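Local coordinates for protein fimbrial structural subunit (Actinomyces naeslundii, PDB 3QDH) that forms the shaft of type 2 fimbriae and probably mediates adhesion to streptococci and host cells during oral biofilm development, at residues Ile24-Ser29 with Asn152-Arg157; Gln45-Leu50 with Ala143-Pro148; Gly159-Lys164 with Phe183-Ala188; Thr211-Asp216 with Ile221-Leu226. All blocks are in the same frame, centred on the assembly; numbering follows the deposited sequence.

Read from the N terminus, contact 1 closes the longest loop, bringing Asn152-Arg157 back onto Ile24-Ser29 over most of the first of the two modules in this C-terminal fragment of FimA. Contact 2 is nested inside that loop: it holds the proline-rich connection before strand 154-165 against strand 39-49, and touches contact 1 through Phe26 and Leu50. Strand 154-165 then carries the chain into the second module, so contacts 1 and 3 share it. Contacts 3 and 4 follow in series, each closing a short loop between the two sheets of that module, with centres about 7 Å apart. Contacts 2 and 3 lie on opposite sides of the chain's centre, their own centres about 38 Å apart. No loops cross.

Contact 1: Ile24-Ser29 with Asn152-Arg157; sequences IKFPVS and NEVTSR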
loop_
_atom_site.group_PDB
_atom_site.type_symbol
_atom_site.label_atom_id
_atom_site.label_comp_id
_atom_site.label_asym_id
_atom_site.label_seq_id
_atom_site.Cartn_x
_atom_site.Cartn_y
_atom_site.Cartn_z
ATOM N N ILE A 24 -1.139 1.515 -1.873
ATOM C CA ILE A 24 -0.364 1.095 -0.706
ATOM C C ILE A 24 0.768 2.110 -0.590
ATOM O O ILE A 24 1.431 2.417 -1.582
ATOM C CB ILE A 24 0.234 -0.337 -0.830
ATOM C CG1 ILE A 24 -0.870 -1.397 -0.937
ATOM C CG2 ILE A 24 1.113 -0.654 0.376
ATOM C CD1 ILE A 24 -0.339 -2.820 -1.165
ATOM N N LYS A 25 0.948 2.641 0.616
ATOM C CA LYS A 25 1.985 3.627 0.899
ATOM C C LYS A 25 3.036 3.068 1.849
ATOM O O LYS A 25 2.714 2.538 2.922
ATOM C CB LYS A 25 1.366 4.915 1.471
ATOM C CG LYS A 25 0.663 5.734 0.405
ATOM C CD LYS A 25 0.160 7.067 0.929
ATOM C CE LYS A 25 -0.634 7.788 -0.150
ATOM N NZ LYS A 25 -0.860 9.212 0.219
ATOM N N PHE A 26 4.295 3.198 1.432
ATOM C CA PHE A 26 5.431 2.662 2.172
ATOM C C PHE A 26 6.351 3.783 2.636
ATOM O O PHE A 26 7.124 4.300 1.827
ATOM C CB PHE A 26 6.294 1.759 1.283
ATOM C CG PHE A 26 5.592 0.564 0.697
ATOM C CD1 PHE A 26 5.261 -0.536 1.490
ATOM C CD2 PHE A 26 5.346 0.498 -0.673
ATOM C CE1 PHE A 26 4.649 -1.662 0.936
ATOM C CE2 PHE A 26 4.736 -0.633 -1.241
ATOM C CZ PHE A 26 4.386 -1.710 -0.434
ATOM N N PRO A 27 6.300 4.140 3.932
ATOM C CA PRO A 27 7.304 5.052 4.497
ATOM C C PRO A 27 8.702 4.420 4.497
ATOM O O PRO A 27 8.878 3.277 4.945
ATOM C CB PRO A 27 6.791 5.311 5.923
ATOM C CG PRO A 27 5.350 4.925 5.894
ATOM C CD PRO A 27 5.265 3.789 4.920
ATOM N N VAL A 28 9.672 5.145 3.940
ATOM C CA VAL A 28 11.053 4.682 3.840
ATOM C C VAL A 28 11.932 5.758 4.464
ATOM O O VAL A 28 11.737 6.949 4.191
ATOM C CB VAL A 28 11.477 4.424 2.350
ATOM C CG1 VAL A 28 12.989 4.259 2.228
ATOM C CG2 VAL A 28 10.762 3.191 1.778
ATOM N N SER A 29 12.871 5.363 5.319
ATOM C CA SER A 29 13.769 6.342 5.938
ATOM C C SER A 29 15.198 5.835 6.169
ATOM O O SER A 29 15.434 4.643 6.367
ATOM C CB SER A 29 13.173 6.925 7.234
ATOM O OG SER A 29 13.185 5.978 8.277
ATOM N N ASN A 152 14.965 -3.779 5.468
ATOM C CA ASN A 152 14.053 -4.868 5.807
ATOM C C ASN A 152 12.961 -5.004 4.732
ATOM O O ASN A 152 12.583 -4.018 4.075
ATOM C CB ASN A 152 13.419 -4.590 7.183
ATOM C CG ASN A 152 12.557 -3.327 7.194
ATOM O OD1 ASN A 152 13.063 -2.194 7.109
ATOM N ND2 ASN A 152 11.244 -3.515 7.295
ATOM N N GLU A 153 12.490 -6.232 4.524
ATOM C CA GLU A 153 11.409 -6.487 3.574
ATOM C C GLU A 153 10.088 -6.394 4.325
ATOM O O GLU A 153 9.945 -7.005 5.385
ATOM C CB GLU A 153 11.566 -7.872 2.920
ATOM C CG GLU A 153 10.587 -8.153 1.753
ATOM C CD GLU A 153 10.698 -9.571 1.185
ATOM O OE1 GLU A 153 10.625 -10.547 1.958
ATOM O OE2 GLU A 153 10.841 -9.711 -0.047
ATOM N N VAL A 154 9.130 -5.633 3.790
ATOM C CA VAL A 154 7.790 -5.581 4.378
ATOM C C VAL A 154 6.843 -6.334 3.455
ATOM O O VAL A 154 7.136 -6.498 2.276
ATOM C CB VAL A 154 7.258 -4.142 4.588
ATOM C CG1 VAL A 154 8.156 -3.345 5.554
ATOM C CG2 VAL A 154 7.065 -3.415 3.235
ATOM N N THR A 155 5.721 -6.785 4.003
ATOM C CA THR A 155 4.725 -7.527 3.237
ATOM C C THR A 155 3.313 -7.056 3.557
ATOM O O THR A 155 2.932 -6.905 4.729
ATOM C CB THR A 155 4.847 -9.063 3.470
ATOM O OG1 THR A 155 6.174 -9.485 3.155
ATOM C CG2 THR A 155 3.851 -9.833 2.590
ATOM N N SER A 156 2.556 -6.801 2.494
ATOM C CA SER A 156 1.139 -6.493 2.575
ATOM C C SER A 156 0.387 -7.660 1.923
ATOM O O SER A 156 0.679 -8.038 0.787
ATOM C CB SER A 156 0.849 -5.181 1.842
ATOM O OG SER A 156 -0.510 -4.813 1.961
ATOM N N ARG A 157 -0.570 -8.224 2.658
ATOM C CA ARG A 157 -1.285 -9.418 2.214
ATOM C C ARG A 157 -2.689 -9.108 1.725
ATOM O O ARG A 157 -3.419 -8.334 2.351
ATOM C CB ARG A 157 -1.327 -10.470 3.319
ATOM C CG ARG A 157 0.053 -10.969 3.708
ATOM C CD ARG A 157 0.000 -12.354 4.324
ATOM N NE ARG A 157 1.182 -13.143 3.964
ATOM C CZ ARG A 157 2.393 -12.972 4.491
ATOM N NH1 ARG A 157 2.597 -12.034 5.414
ATOM N NH2 ARG A 157 3.401 -13.737 4.094
#
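Two buried pairs, Phe26 with Val154 and Ile24 with Ser156, make up the packed part of this contact. CG2 of Val154 lies 3.8 Å from Phe26 CE1 and about as far from CD1, reaching that side of the ring at a slant while valine and phenylalanine run antiparallel alongside one another. Within its own strand, Ile24 lays CG2 over one face of the Phe26 ring, 3.5 Å above the plane and displaced toward the rim. The other branch of Ile24 crosses the gap: its CD1 ends 3.7 Å from Ser156 OG, a hydroxyl hydrogen-bonded to Trp158 NE1, so the methyl simply packs beside it. The looser side begins at Asn152 and Glu153, which are exposed, and Thr155 and Arg157 point away from Ile24-Ser29. No hydrogen bond joins the two segments; this is face-to-face packing between the two sheets of the first module's sandwich, consistent with the CnaA (DEv-IgG) fold, where strand 154-165 starts before running on into the second module. Strand 23-31 bonds through its backbone to strand 102-111, strand 154-165 pairs with strand 118-131, and Lys8 makes a cation-pi contact with Phe26 while Leu54 of strand 54-55 packs against Phe26.

Contact 2: Gln45-Leu50 with Ala143-Pro148; sequences QLRDTL and ANPENP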
loop_
_atom_site.group_PDB
_atom_site.type_symbol
_atom_site.label_atom_id
_atom_site.label_comp_id
_atom_site.label_asym_id
_atom_site.label_seq_id
_atom_site.Cartn_x
_atom_site.Cartn_y
_atom_site.Cartn_z
ATOM N N GLN A 45 20.447 9.088 -2.772
ATOM C CA GLN A 45 19.210 8.710 -3.448
ATOM C C GLN A 45 18.484 7.619 -2.675
ATOM O O GLN A 45 19.109 6.646 -2.257
ATOM C CB GLN A 45 19.527 8.207 -4.868
ATOM C CG GLN A 45 18.311 7.781 -5.726
ATOM C CD GLN A 45 18.747 7.219 -7.072
ATOM O OE1 GLN A 45 18.789 7.930 -8.088
ATOM N NE2 GLN A 45 19.105 5.948 -7.077
ATOM N N LEU A 46 17.170 7.777 -2.504
ATOM C CA LEU A 46 16.327 6.685 -2.034
ATOM C C LEU A 46 15.717 6.005 -3.269
ATOM O O LEU A 46 15.178 6.672 -4.160
ATOM C CB LEU A 46 15.229 7.195 -1.091
ATOM C CG LEU A 46 15.661 7.877 0.230
ATOM C CD1 LEU A 46 14.443 8.492 0.921
ATOM C CD2 LEU A 46 16.407 6.918 1.167
ATOM N N ARG A 47 15.823 4.680 -3.319
ATOM C CA ARG A 47 15.424 3.911 -4.493
ATOM C C ARG A 47 14.503 2.782 -4.057
ATOM O O ARG A 47 14.699 2.199 -2.997
ATOM C CB ARG A 47 16.646 3.317 -5.184
ATOM C CG ARG A 47 16.349 2.617 -6.517
ATOM C CD ARG A 47 17.634 2.124 -7.153
ATOM N NE ARG A 47 18.445 3.222 -7.694
ATOM C CZ ARG A 47 19.579 3.048 -8.371
ATOM N NH1 ARG A 47 20.048 1.811 -8.578
ATOM N NH2 ARG A 47 20.248 4.100 -8.843
ATOM N N ASP A 48 13.513 2.481 -4.890
ATOM C CA ASP A 48 12.530 1.455 -4.585
ATOM C C ASP A 48 11.957 0.932 -5.896
ATOM O O ASP A 48 11.336 1.680 -6.656
ATOM C CB ASP A 48 11.415 2.026 -3.685
ATOM C CG ASP A 48 10.593 0.941 -2.980
ATOM O OD1 ASP A 48 10.280 -0.090 -3.604
ATOM O OD2 ASP A 48 10.217 1.133 -1.801
ATOM N N THR A 49 12.175 -0.349 -6.165
ATOM C CA THR A 49 11.510 -1.005 -7.291
ATOM C C THR A 49 10.261 -1.659 -6.726
ATOM O O THR A 49 10.345 -2.613 -5.956
ATOM C CB THR A 49 12.401 -2.058 -7.959
ATOM O OG1 THR A 49 13.570 -1.426 -8.478
ATOM C CG2 THR A 49 11.654 -2.767 -9.110
ATOM N N LEU A 50 9.101 -1.140 -7.103
ATOM C CA LEU A 50 7.860 -1.645 -6.537
ATOM C C LEU A 50 7.387 -2.910 -7.246
ATOM O O LEU A 50 7.655 -3.118 -8.432
ATOM C CB LEU A 50 6.778 -0.567 -6.517
ATOM C CG LEU A 50 6.994 0.443 -5.378
ATOM C CD1 LEU A 50 7.914 1.576 -5.828
ATOM C CD2 LEU A 50 5.685 0.995 -4.887
ATOM N N ALA A 143 23.545 3.474 -11.908
ATOM C CA ALA A 143 22.335 2.712 -12.219
ATOM C C ALA A 143 22.306 1.361 -11.503
ATOM O O ALA A 143 21.245 0.891 -11.096
ATOM C CB ALA A 143 22.195 2.518 -13.737
ATOM N N ASN A 144 23.477 0.756 -11.339
ATOM C CA ASN A 144 23.589 -0.605 -10.800
ATOM C C ASN A 144 24.721 -0.768 -9.776
ATOM O O ASN A 144 25.648 -1.553 -10.000
ATOM C CB ASN A 144 23.779 -1.617 -11.949
ATOM C CG ASN A 144 22.627 -1.604 -12.956
ATOM O OD1 ASN A 144 22.810 -1.226 -14.120
ATOM N ND2 ASN A 144 21.442 -2.019 -12.517
ATOM N N PRO A 145 24.655 -0.040 -8.634
ATOM C CA PRO A 145 25.698 -0.223 -7.623
ATOM C C PRO A 145 25.669 -1.644 -7.081
ATOM O O PRO A 145 24.604 -2.266 -7.045
ATOM C CB PRO A 145 25.279 0.750 -6.516
ATOM C CG PRO A 145 23.802 0.832 -6.648
ATOM C CD PRO A 145 23.564 0.817 -8.136
ATOM N N GLU A 146 26.825 -2.151 -6.663
ATOM C CA GLU A 146 26.898 -3.502 -6.137
ATOM C C GLU A 146 26.474 -3.501 -4.673
ATOM O O GLU A 146 26.969 -2.699 -3.863
ATOM C CB GLU A 146 28.300 -4.110 -6.335
ATOM C CG GLU A 146 28.399 -5.585 -5.923
ATOM C CD GLU A 146 29.333 -6.406 -6.801
ATOM O OE1 GLU A 146 28.852 -7.403 -7.380
ATOM O OE2 GLU A 146 30.535 -6.068 -6.918
ATOM N N ASN A 147 25.518 -4.374 -4.355
ATOM C CA ASN A 147 25.060 -4.587 -2.977
ATOM C C ASN A 147 24.951 -3.305 -2.108
ATOM O O ASN A 147 25.618 -3.188 -1.084
ATOM C CB ASN A 147 25.964 -5.647 -2.308
ATOM C CG ASN A 147 25.396 -6.178 -0.995
ATOM O OD1 ASN A 147 25.991 -5.995 0.071
ATOM N ND2 ASN A 147 24.257 -6.847 -1.067
ATOM N N PRO A 148 24.115 -2.332 -2.519
ATOM C CA PRO A 148 23.952 -1.133 -1.686
ATOM C C PRO A 148 23.149 -1.431 -0.413
ATOM O O PRO A 148 22.484 -2.474 -0.354
ATOM C CB PRO A 148 23.163 -0.189 -2.597
ATOM C CG PRO A 148 22.368 -1.085 -3.462
ATOM C CD PRO A 148 23.209 -2.319 -3.684
#
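The backbones of Gln45-Leu50, mostly strand, and Ala143-Pro148, an irregular loop, stay well apart: even the nearest CA atoms, those of Arg47 and Pro148, are 10.3 Å from each other, and one long side chain spans the gap. Arg47 leaves its strand with CG anti to the backbone N (chi1 -174°), runs on extended through chi2 and bends at chi3, which presents the guanidinium to the loop. NH1 donates to the carbonyl O of Ala143 at 2.9 Å. The bond is bent, with 130° at the hydrogen; the donor stands well above the carbonyl plane, and the oxygen in turn is tilted from the guanidinium plane. Pro145 comes to meet the arginine from the loop, its CD 3.7 Å from the same NH1. The second terminal nitrogen, NH2, bonds to the carbonyl O of Pro142, just before the loop segment, so two successive carbonyl groups share the guanidinium and restrict its rotation. The contact is small and lies at the surface. The Arg47 side chain also touches Thr82 and Thr84 of strand 82-87, while its neighbours Leu46 and Asp48 meet Phe107 of the other sheet. In this protein the loop before strand 154-165 thus lies along strand 39-49, and that division of inner and outer residues is what a beta-sandwich gives, here consistent with the CnaA (DEv-IgG) fold.

Contact 3: Gly159-Lys164 with Phe183-Ala188; sequences GDLLIK and FQLYKA
Leu161 and Leu185 meet tip to tip across the interior of a beta-sandwich, the prealbumin-like CnaB fold of the second module. Each sends a CD2 methyl toward the other, and the two CD2 atoms stop 4.0 Å apart. The stems start differently: in Leu161 a chi1 of 179° swings CG to the far side of the CA-CB bond from the amide nitrogen, whereas in Leu185 CG lies anti to the carbonyl carbon. All four touching side chains are buried and set out across the gap, and no hydrogen bond links the segments; their CA atoms are 9.5 Å apart at Ile163 and Phe183. Leu250 of strand 245-254 packs on both Ile163 and Phe183, and Ile221 of strand 220-230 touches the same two residues, so this second pair has neighbours from both sheets. It lies two residues along each strand from the leucines and is arranged quite differently, an aliphatic branch against a flat ring. The touch is looser than the one the leucines make: Ile163 brings its CG2 methyl over one face of the Phe183 ring, where it comes no nearer than 4.4 Å from CE2.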
loop_
_atom_site.group_PDB
_atom_site.type_symbol
_atom_site.label_atom_id
_atom_site.label_comp_id
_atom_site.label_asym_id
_atom_site.label_seq_id
_atom_site.Cartn_x
_atom_site.Cartn_y
_atom_site.Cartn_z
ATOM N N GLY A 159 -6.278 -10.699 -0.646
ATOM C CA GLY A 159 -7.035 -11.829 -1.167
ATOM C C GLY A 159 -8.176 -11.364 -2.048
ATOM O O GLY A 159 -8.518 -10.178 -2.078
ATOM N N ASP A 160 -8.775 -12.302 -2.768
ATOM C CA ASP A 160 -9.847 -11.960 -3.691
ATOM C C ASP A 160 -11.180 -12.543 -3.231
ATOM O O ASP A 160 -11.236 -13.330 -2.285
ATOM C CB ASP A 160 -9.496 -12.394 -5.120
ATOM C CG ASP A 160 -9.185 -13.872 -5.233
ATOM O OD1 ASP A 160 -9.511 -14.640 -4.306
ATOM O OD2 ASP A 160 -8.608 -14.269 -6.268
ATOM N N LEU A 161 -12.254 -12.126 -3.890
ATOM C CA LEU A 161 -13.595 -12.583 -3.555
ATOM C C LEU A 161 -14.386 -12.739 -4.842
ATOM O O LEU A 161 -14.413 -11.826 -5.670
ATOM C CB LEU A 161 -14.283 -11.581 -2.619
ATOM C CG LEU A 161 -15.721 -11.834 -2.143
ATOM C CD1 LEU A 161 -15.801 -13.037 -1.214
ATOM C CD2 LEU A 161 -16.268 -10.588 -1.450
ATOM N N LEU A 162 -14.996 -13.908 -5.017
ATOM C CA LEU A 162 -15.922 -14.130 -6.123
ATOM C C LEU A 162 -17.311 -14.376 -5.548
ATOM O O LEU A 162 -17.516 -15.306 -4.765
ATOM C CB LEU A 162 -15.459 -15.287 -7.018
ATOM C CG LEU A 162 -16.292 -15.724 -8.238
ATOM C CD1 LEU A 162 -16.816 -14.551 -9.079
ATOM C CD2 LEU A 162 -15.496 -16.693 -9.120
ATOM N N ILE A 163 -18.244 -13.503 -5.919
ATOM C CA ILE A 163 -19.632 -13.579 -5.479
ATOM C C ILE A 163 -20.472 -14.118 -6.638
ATOM O O ILE A 163 -20.290 -13.705 -7.784
ATOM C CB ILE A 163 -20.154 -12.183 -5.039
ATOM C CG1 ILE A 163 -19.276 -11.610 -3.917
ATOM C CG2 ILE A 163 -21.617 -12.254 -4.593
ATOM C CD1 ILE A 163 -19.312 -10.089 -3.806
ATOM N N LYS A 164 -21.374 -15.051 -6.339
ATOM C CA LYS A 164 -22.339 -15.534 -7.330
ATOM C C LYS A 164 -23.772 -15.446 -6.806
ATOM O O LYS A 164 -24.102 -16.038 -5.773
ATOM C CB LYS A 164 -22.013 -16.964 -7.783
ATOM C CG LYS A 164 -22.768 -17.398 -9.043
ATOM C CD LYS A 164 -22.292 -18.746 -9.556
ATOM C CE LYS A 164 -22.997 -19.122 -10.851
ATOM N NZ LYS A 164 -22.394 -20.332 -11.485
ATOM N N PHE A 183 -24.649 -5.194 -4.490
ATOM C CA PHE A 183 -24.023 -5.452 -3.192
ATOM C C PHE A 183 -23.077 -4.316 -2.804
ATOM O O PHE A 183 -22.629 -3.544 -3.654
ATOM C CB PHE A 183 -23.218 -6.763 -3.226
ATOM C CG PHE A 183 -24.057 -8.011 -3.352
ATOM C CD1 PHE A 183 -24.492 -8.694 -2.219
ATOM C CD2 PHE A 183 -24.378 -8.529 -4.608
ATOM C CE1 PHE A 183 -25.253 -9.864 -2.334
ATOM C CE2 PHE A 183 -25.135 -9.698 -4.732
ATOM C CZ PHE A 183 -25.574 -10.364 -3.596
ATOM N N GLN A 184 -22.786 -4.227 -1.508
ATOM C CA GLN A 184 -21.795 -3.297 -0.968
ATOM C C GLN A 184 -20.958 -4.023 0.088
ATOM O O GLN A 184 -21.480 -4.852 0.836
ATOM C CB GLN A 184 -22.474 -2.062 -0.358
ATOM C CG GLN A 184 -23.189 -1.164 -1.373
ATOM C CD GLN A 184 -23.462 0.235 -0.850
ATOM O OE1 GLN A 184 -23.961 0.416 0.262
ATOM N NE2 GLN A 184 -23.148 1.237 -1.665
ATOM N N LEU A 185 -19.661 -3.724 0.131
ATOM C CA LEU A 185 -18.743 -4.370 1.073
ATOM C C LEU A 185 -18.368 -3.462 2.240
ATOM O O LEU A 185 -18.088 -2.276 2.051
ATOM C CB LEU A 185 -17.476 -4.852 0.358
ATOM C CG LEU A 185 -17.540 -6.215 -0.336
ATOM C CD1 LEU A 185 -16.504 -6.306 -1.447
ATOM C CD2 LEU A 185 -17.377 -7.361 0.667
ATOM N N TYR A 186 -18.358 -4.038 3.439
ATOM C CA TYR A 186 -18.029 -3.302 4.656
ATOM C C TYR A 186 -16.901 -3.967 5.442
ATOM O O TYR A 186 -16.716 -5.186 5.383
ATOM C CB TYR A 186 -19.263 -3.171 5.562
ATOM C CG TYR A 186 -20.343 -2.232 5.057
ATOM C CD1 TYR A 186 -21.363 -2.694 4.217
ATOM C CD2 TYR A 186 -20.362 -0.887 5.438
ATOM C CE1 TYR A 186 -22.367 -1.838 3.762
ATOM C CE2 TYR A 186 -21.361 -0.021 4.985
ATOM C CZ TYR A 186 -22.360 -0.502 4.148
ATOM O OH TYR A 186 -23.348 0.351 3.696
ATOM N N LYS A 187 -16.156 -3.147 6.179
ATOM C CA LYS A 187 -15.223 -3.632 7.190
ATOM C C LYS A 187 -16.008 -4.321 8.312
ATOM O O LYS A 187 -17.040 -3.814 8.750
ATOM C CB LYS A 187 -14.419 -2.457 7.756
ATOM C CG LYS A 187 -13.484 -2.825 8.897
ATOM C CD LYS A 187 -13.030 -1.597 9.664
ATOM C CE LYS A 187 -12.237 -1.988 10.902
ATOM N NZ LYS A 187 -13.069 -2.703 11.911
ATOM N N ALA A 188 -15.524 -5.480 8.754
ATOM C CA ALA A 188 -16.115 -6.199 9.887
ATOM C C ALA A 188 -15.571 -5.664 11.213
ATOM O O ALA A 188 -14.423 -5.216 11.281
ATOM C CB ALA A 188 -15.846 -7.692 9.767
#

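Contact 4: Thr211-Asp216 with Ile221-Leu226; sequences TTLTTD and INVKGL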
loop_
_atom_site.group_PDB
_atom_site.type_symbol
_atom_site.label_atom_id
_atom_site.label_comp_id
_atom_site.label_asym_id
_atom_site.label_seq_id
_atom_site.Cartn_x
_atom_site.Cartn_y
_atom_site.Cartn_z
ATOM N N THR A 211 -18.297 1.887 -5.260
ATOM C CA THR A 211 -18.751 1.383 -3.954
ATOM C C THR A 211 -20.003 0.509 -4.047
ATOM O O THR A 211 -20.459 -0.042 -3.041
ATOM C CB THR A 211 -19.014 2.529 -2.946
ATOM O OG1 THR A 211 -20.014 3.416 -3.466
ATOM C CG2 THR A 211 -17.736 3.315 -2.653
ATOM N N THR A 212 -20.562 0.397 -5.250
ATOM C CA THR A 212 -21.690 -0.499 -5.500
ATOM C C THR A 212 -21.265 -1.549 -6.513
ATOM O O THR A 212 -20.732 -1.219 -7.571
ATOM C CB THR A 212 -22.938 0.259 -6.004
ATOM O OG1 THR A 212 -23.287 1.277 -5.063
ATOM C CG2 THR A 212 -24.122 -0.687 -6.160
ATOM N N LEU A 213 -21.496 -2.810 -6.169
ATOM C CA LEU A 213 -21.114 -3.926 -7.022
ATOM C C LEU A 213 -22.352 -4.551 -7.646
ATOM O O LEU A 213 -23.346 -4.791 -6.958
ATOM C CB LEU A 213 -20.333 -4.968 -6.217
ATOM C CG LEU A 213 -19.128 -4.452 -5.416
ATOM C CD1 LEU A 213 -18.603 -5.521 -4.472
ATOM C CD2 LEU A 213 -18.022 -3.939 -6.335
ATOM N N THR A 214 -22.278 -4.806 -8.949
ATOM C CA THR A 214 -23.403 -5.348 -9.711
ATOM C C THR A 214 -23.007 -6.647 -10.397
ATOM O O THR A 214 -21.995 -6.701 -11.105
ATOM C CB THR A 214 -23.901 -4.333 -10.767
ATOM O OG1 THR A 214 -24.173 -3.079 -10.128
ATOM C CG2 THR A 214 -25.177 -4.835 -11.467
ATOM N N THR A 215 -23.809 -7.686 -10.170
ATOM C CA THR A 215 -23.611 -8.993 -10.796
ATOM C C THR A 215 -23.817 -8.913 -12.306
ATOM O O THR A 215 -24.740 -8.242 -12.788
ATOM C CB THR A 215 -24.570 -10.062 -10.218
ATOM O OG1 THR A 215 -25.929 -9.654 -10.419
ATOM C CG2 THR A 215 -24.323 -10.276 -8.728
ATOM N N ASP A 216 -22.949 -9.600 -13.044
ATOM C CA ASP A 216 -23.004 -9.599 -14.503
ATOM C C ASP A 216 -23.992 -10.651 -15.021
ATOM O O ASP A 216 -24.754 -11.230 -14.241
ATOM C CB ASP A 216 -21.600 -9.784 -15.109
ATOM C CG ASP A 216 -20.870 -11.019 -14.579
ATOM O OD1 ASP A 216 -21.517 -11.953 -14.056
ATOM O OD2 ASP A 216 -19.628 -11.056 -14.700
ATOM N N ILE A 221 -19.804 -11.315 -9.372
ATOM C CA ILE A 221 -18.964 -10.156 -9.060
ATOM C C ILE A 221 -17.578 -10.679 -8.681
ATOM O O ILE A 221 -17.447 -11.502 -7.773
ATOM C CB ILE A 221 -19.512 -9.306 -7.886
ATOM C CG1 ILE A 221 -20.901 -8.747 -8.204
ATOM C CG2 ILE A 221 -18.553 -8.151 -7.556
ATOM C CD1 ILE A 221 -21.662 -8.272 -6.982
ATOM N N ASN A 222 -16.552 -10.211 -9.385
ATOM C CA ASN A 222 -15.177 -10.613 -9.083
ATOM C C ASN A 222 -14.374 -9.472 -8.469
ATOM O O ASN A 222 -14.002 -8.520 -9.154
ATOM C CB ASN A 222 -14.482 -11.174 -10.329
ATOM C CG ASN A 222 -13.066 -11.658 -10.048
ATOM O OD1 ASN A 222 -12.698 -11.927 -8.900
ATOM N ND2 ASN A 222 -12.263 -11.772 -11.102
ATOM N N VAL A 223 -14.137 -9.571 -7.164
ATOM C CA VAL A 223 -13.328 -8.599 -6.430
ATOM C C VAL A 223 -11.881 -9.086 -6.427
ATOM O O VAL A 223 -11.542 -10.041 -5.732
ATOM C CB VAL A 223 -13.849 -8.408 -4.985
ATOM C CG1 VAL A 223 -13.017 -7.377 -4.237
ATOM C CG2 VAL A 223 -15.322 -7.993 -5.000
ATOM N N LYS A 224 -11.034 -8.420 -7.213
ATOM C CA LYS A 224 -9.667 -8.890 -7.453
ATOM C C LYS A 224 -8.678 -8.617 -6.310
ATOM O O LYS A 224 -7.530 -9.066 -6.356
ATOM C CB LYS A 224 -9.133 -8.347 -8.787
ATOM C CG LYS A 224 -9.522 -9.178 -10.007
ATOM C CD LYS A 224 -8.755 -8.722 -11.246
ATOM C CE LYS A 224 -8.684 -9.830 -12.295
ATOM N NZ LYS A 224 -8.044 -9.380 -13.571
ATOM N N GLY A 225 -9.121 -7.906 -5.280
ATOM C CA GLY A 225 -8.264 -7.666 -4.128
ATOM C C GLY A 225 -8.950 -7.000 -2.963
ATOM O O GLY A 225 -9.573 -5.951 -3.118
ATOM N N LEU A 226 -8.834 -7.630 -1.796
ATOM C CA LEU A 226 -9.197 -7.023 -0.517
ATOM C C LEU A 226 -8.041 -7.213 0.462
ATOM O O LEU A 226 -7.406 -8.268 0.476
ATOM C CB LEU A 226 -10.483 -7.650 0.052
ATOM C CG LEU A 226 -11.822 -7.285 -0.619
ATOM C CD1 LEU A 226 -12.916 -8.264 -0.197
ATOM C CD2 LEU A 226 -12.256 -5.861 -0.311
#
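Apolar packing carries this contact, and Ile221 is its centre. Its CD1 methyl comes within 3.6 Å of Leu213 CB, the two side chains crossing at about a right angle, while CG2 of the same isoleucine lies 3.9 Å from that CB and faces Leu213 CD1 as well. Thr215 takes the other flank: its CG2 stands 3.8 Å from Ile221 CD1. With chi1 at 59°, OG1 of this threonine stands between the backbone N and the carbonyl carbon, and CG2 is left anti to the carbonyl carbon, on the side of Ile221. Farther along the strand, Val223 adds a lighter touch, CG2 to Leu213 CD1 at 4.1 Å.

A second kind of contact is side chain on backbone. Ile221 CG1 rests against the peptide joining Thr214 and Thr215, 3.7 Å from Thr215 N and equally far from Thr214 C.

Polar bonds run to residues beyond the two segments. Thr215 OG1 is held twice, by Leu178 O and by Ala181 N, which fixes the rotation of the side chain. Asp216 OD1 accepts from Ala220 N and so braces the short turn between the segments.

No hydrogen bond crosses directly, since the chain passes here from one sheet of the sandwich to the other in the manner of a beta-arch: Leu213 pairs through its backbone with Phe183 of strand 182-188, whereas Ile221 and Val223 pair with Ile163 and Leu161 of strand 154-165.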